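Local coordinates for protein CsuC (Acinetobacter baumannii, PDB 6FJY) that probably acts as the periplasmic chaperone of archaic chaperone-usher Csu pili, holding the tip adhesion subunit CsuE in a pre-assembly complex, at residues 53-59 / 71-77. Sequence-based numbering, arbitrary orientation.
Sequences SEIIPSP and MLRLTKS
E54 O takes two contacts from the end of 71-77. The backbone N of S77 donates to E54 O at 2.6 Å, nearly straight at the hydrogen (170°), and K76 adds a CA-H contact to the same oxygen. S77 also holds the preceding carbonyl, its OG donating to S53 O at 2.7 Å. The hydroxyl reaches that oxygen because chi1 is 70°, which sets OG between the backbone N and the carbonyl carbon. The carboxylate of E54 turns to other strands, with a salt bridge to K39 and a hydrogen bond to Y88.

Further on, the two strands run antiparallel. I56 and T75 form one hydrogen-bonded pair, with I56 N to T75 O at 2.9 Å. S58 and R73 form the next, S58 N to R73 O and R73 N to S58 O, each 2.8 Å. These are the two strands of a beta hairpin in the Ig-like, PapD-type N-terminal domain. P57 sits at a non-hydrogen-bonded position, where its missing N-H costs no bond in this pairing.

I55, P57, L74 and K76 share one face of the sheet. I55 CD1 packs closely on K76 CG at 3.5 Å, the two side chains lying alongside and pointing the same way. P57 CB touches L72 CD1 (3.8 Å) and L74 CD2 (3.9 Å), and the ring also meets I35 and V37 of strand 31-41. I56, on the other face, reaches S77 CB with its CD1. On that face too, S58 CB lies against R73 CB.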
ATOM      1  N   SER A  53     -21.534  -5.547  -5.478  1.00 72.70           N
ATOM      2  CA  SER A  53     -21.267  -6.890  -4.967  1.00 68.51           C
ATOM      3  C   SER A  53     -20.145  -7.603  -5.713  1.00 56.87           C
ATOM      4  O   SER A  53     -19.962  -8.811  -5.526  1.00 48.14           O
ATOM      5  CB  SER A  53     -22.542  -7.743  -5.022  1.00 62.51           C
ATOM      6  OG  SER A  53     -23.604  -7.086  -4.356  1.00 67.79           O
ATOM      7  N   GLU A  54     -19.430  -6.903  -6.591  1.00 62.69           N
ATOM      8  CA  GLU A  54     -18.388  -7.542  -7.393  1.00 68.20           C
ATOM      9  C   GLU A  54     -17.145  -7.806  -6.561  1.00 67.12           C
ATOM     10  O   GLU A  54     -16.465  -8.826  -6.746  1.00 49.68           O
ATOM     11  CB  GLU A  54     -18.032  -6.666  -8.594  1.00 63.00           C
ATOM     12  CG  GLU A  54     -19.220  -6.288  -9.462  1.00 58.01           C
ATOM     13  CD  GLU A  54     -18.890  -5.157 -10.427  1.00 67.59           C
ATOM     14  OE1 GLU A  54     -17.754  -4.632 -10.360  1.00 64.46           O
ATOM     15  OE2 GLU A  54     -19.760  -4.797 -11.252  1.00 62.83           O
ATOM     16  N   ILE A  55     -16.817  -6.865  -5.675  1.00 64.39           N
ATOM     17  CA  ILE A  55     -15.717  -6.977  -4.727  1.00 55.72           C
ATOM     18  C   ILE A  55     -16.312  -6.976  -3.330  1.00 55.31           C
ATOM     19  O   ILE A  55     -16.898  -5.979  -2.887  1.00 38.10           O
ATOM     20  CB  ILE A  55     -14.704  -5.835  -4.889  1.00 51.15           C
ATOM     21  CG1 ILE A  55     -14.104  -5.868  -6.284  1.00 58.29           C
ATOM     22  CG2 ILE A  55     -13.608  -5.961  -3.852  1.00 59.70           C
ATOM     23  CD1 ILE A  55     -13.499  -7.191  -6.602  1.00 68.74           C
ATOM     24  N   ILE A  56     -16.155  -8.087  -2.631  1.00 52.53           N
ATOM     25  CA  ILE A  56     -16.772  -8.262  -1.326  1.00 59.90           C
ATOM     26  C   ILE A  56     -15.678  -8.166  -0.267  1.00 60.75           C
ATOM     27  O   ILE A  56     -14.726  -8.959  -0.290  1.00 59.77           O
ATOM     28  CB  ILE A  56     -17.546  -9.585  -1.255  1.00 59.74           C
ATOM     29  CG1 ILE A  56     -18.625  -9.572  -2.348  1.00 60.90           C
ATOM     30  CG2 ILE A  56     -18.226  -9.732   0.102  1.00 48.97           C
ATOM     31  CD1 ILE A  56     -19.517 -10.788  -2.381  1.00 67.21           C
ATOM     32  N   PRO A  57     -15.735  -7.188   0.638  1.00 66.83           N
ATOM     33  CA  PRO A  57     -14.732  -7.117   1.714  1.00 51.49           C
ATOM     34  C   PRO A  57     -15.080  -8.076   2.830  1.00 55.66           C
ATOM     35  O   PRO A  57     -16.246  -8.236   3.204  1.00 44.06           O
ATOM     36  CB  PRO A  57     -14.832  -5.668   2.199  1.00 47.74           C
ATOM     37  CG  PRO A  57     -16.293  -5.320   1.956  1.00 55.78           C
ATOM     38  CD  PRO A  57     -16.708  -6.078   0.696  1.00 52.27           C
ATOM     39  N   SER A  58     -14.046  -8.714   3.372  1.00 57.12           N
ATOM     40  CA  SER A  58     -14.207  -9.629   4.490  1.00 48.60           C
ATOM     41  C   SER A  58     -13.150  -9.280   5.530  1.00 51.37           C
ATOM     42  O   SER A  58     -11.937  -9.379   5.239  1.00 34.82           O
ATOM     43  CB  SER A  58     -14.082 -11.080   4.024  1.00 41.56           C
ATOM     44  OG  SER A  58     -14.228 -11.980   5.116  1.00 60.87           O
ATOM     45  N   PRO A  59     -13.544  -8.897   6.752  1.00 51.48           N
ATOM     46  CA  PRO A  59     -14.930  -8.730   7.187  1.00 52.48           C
ATOM     47  C   PRO A  59     -15.483  -7.351   6.823  1.00 49.37           C
ATOM     48  O   PRO A  59     -14.704  -6.456   6.510  1.00 37.60           O
ATOM     49  CB  PRO A  59     -14.821  -8.871   8.708  1.00 53.58           C
ATOM     50  CG  PRO A  59     -13.510  -8.193   9.008  1.00 54.35           C
ATOM     51  CD  PRO A  59     -12.592  -8.541   7.823  1.00 44.94           C
ATOM     52  N   MET A  71      -6.435  -8.934   8.789  1.00 63.68           N
ATOM     53  CA  MET A  71      -6.407  -8.865   7.337  1.00 56.62           C
ATOM     54  C   MET A  71      -7.796  -8.492   6.844  1.00 55.31           C
ATOM     55  O   MET A  71      -8.808  -8.974   7.365  1.00 41.70           O
ATOM     56  CB  MET A  71      -5.920 -10.175   6.719  1.00 56.78           C
ATOM     57  CG  MET A  71      -5.720 -10.115   5.208  1.00 67.34           C
ATOM     58  SD  MET A  71      -5.319 -11.704   4.511  1.00 35.09           S
ATOM     59  CE  MET A  71      -6.891 -12.341   4.525  1.00 38.88           C
ATOM     60  N   LEU A  72      -7.828  -7.568   5.892  1.00 66.11           N
ATOM     61  CA  LEU A  72      -9.029  -7.216   5.153  1.00 52.42           C
ATOM     62  C   LEU A  72      -8.911  -7.867   3.781  1.00 51.32           C
ATOM     63  O   LEU A  72      -8.068  -7.480   2.968  1.00 40.06           O
ATOM     64  CB  LEU A  72      -9.188  -5.701   5.061  1.00 53.81           C
ATOM     65  CG  LEU A  72     -10.186  -5.135   4.041  1.00 62.85           C
ATOM     66  CD1 LEU A  72     -11.613  -5.667   4.249  1.00 53.28           C
ATOM     67  CD2 LEU A  72     -10.165  -3.622   4.114  1.00 66.84           C
ATOM     68  N   ARG A  73      -9.709  -8.898   3.566  1.00 49.87           N
ATOM     69  CA  ARG A  73      -9.729  -9.648   2.323  1.00 64.88           C
ATOM     70  C   ARG A  73     -10.677  -8.963   1.345  1.00 59.80           C
ATOM     71  O   ARG A  73     -11.833  -8.685   1.689  1.00 31.69           O
ATOM     72  CB  ARG A  73     -10.192 -11.074   2.607  1.00 68.26           C
ATOM     73  CG  ARG A  73      -9.680 -12.133   1.697  1.00 69.12           C
ATOM     74  CD  ARG A  73     -10.227 -13.481   2.130  1.00 73.70           C
ATOM     75  NE  ARG A  73      -9.368 -14.134   3.112  1.00 93.07           N
ATOM     76  CZ  ARG A  73      -8.253 -14.787   2.810  1.00104.22           C
ATOM     77  NH1 ARG A  73      -7.851 -14.871   1.548  1.00116.99           N
ATOM     78  NH2 ARG A  73      -7.541 -15.356   3.774  1.00 99.06           N
ATOM     79  N   LEU A  74     -10.180  -8.653   0.153  1.00 52.89           N
ATOM     80  CA  LEU A  74     -10.998  -8.106  -0.927  1.00 48.64           C
ATOM     81  C   LEU A  74     -11.070  -9.149  -2.033  1.00 49.29           C
ATOM     82  O   LEU A  74     -10.081  -9.381  -2.734  1.00 41.32           O
ATOM     83  CB  LEU A  74     -10.426  -6.794  -1.449  1.00 49.38           C
ATOM     84  CG  LEU A  74     -10.163  -5.743  -0.383  1.00 45.37           C
ATOM     85  CD1 LEU A  74      -9.545  -4.526  -1.004  1.00 41.78           C
ATOM     86  CD2 LEU A  74     -11.483  -5.389   0.287  1.00 48.85           C
ATOM     87  N   THR A  75     -12.238  -9.770  -2.186  1.00 63.59           N
ATOM     88  CA  THR A  75     -12.421 -10.928  -3.053  1.00 63.37           C
ATOM     89  C   THR A  75     -13.398 -10.607  -4.177  1.00 57.23           C
ATOM     90  O   THR A  75     -14.478 -10.056  -3.926  1.00 49.60           O
ATOM     91  CB  THR A  75     -12.923 -12.134  -2.251  1.00 55.55           C
ATOM     92  OG1 THR A  75     -12.026 -12.389  -1.169  1.00 47.46           O
ATOM     93  CG2 THR A  75     -12.983 -13.373  -3.123  1.00 57.29           C
ATOM     94  N   LYS A  76     -13.025 -10.974  -5.408  1.00 66.83           N
ATOM     95  CA  LYS A  76     -13.907 -10.829  -6.565  1.00 59.70           C
ATOM     96  C   LYS A  76     -15.010 -11.876  -6.520  1.00 54.60           C
ATOM     97  O   LYS A  76     -14.734 -13.073  -6.411  1.00 59.11           O
ATOM     98  CB  LYS A  76     -13.135 -10.960  -7.876  1.00 58.04           C
ATOM     99  CG  LYS A  76     -12.042  -9.965  -8.046  1.00 63.06           C
ATOM    100  CD  LYS A  76     -11.400 -10.036  -9.419  1.00 69.25           C
ATOM    101  CE  LYS A  76     -10.797 -11.366  -9.735  1.00 76.06           C
ATOM    102  NZ  LYS A  76      -9.906 -11.189 -10.916  1.00 87.01           N
ATOM    103  N   SER A  77     -16.260 -11.426  -6.574  1.00 59.99           N
ATOM    104  CA  SER A  77     -17.384 -12.359  -6.598  1.00 63.75           C
ATOM    105  C   SER A  77     -17.586 -12.973  -7.971  1.00 72.25           C
ATOM    106  O   SER A  77     -18.099 -14.093  -8.084  1.00 63.19           O
ATOM    107  CB  SER A  77     -18.666 -11.643  -6.197  1.00 58.19           C
ATOM    108  OG  SER A  77     -19.029 -10.737  -7.231  1.00 50.95           O
TER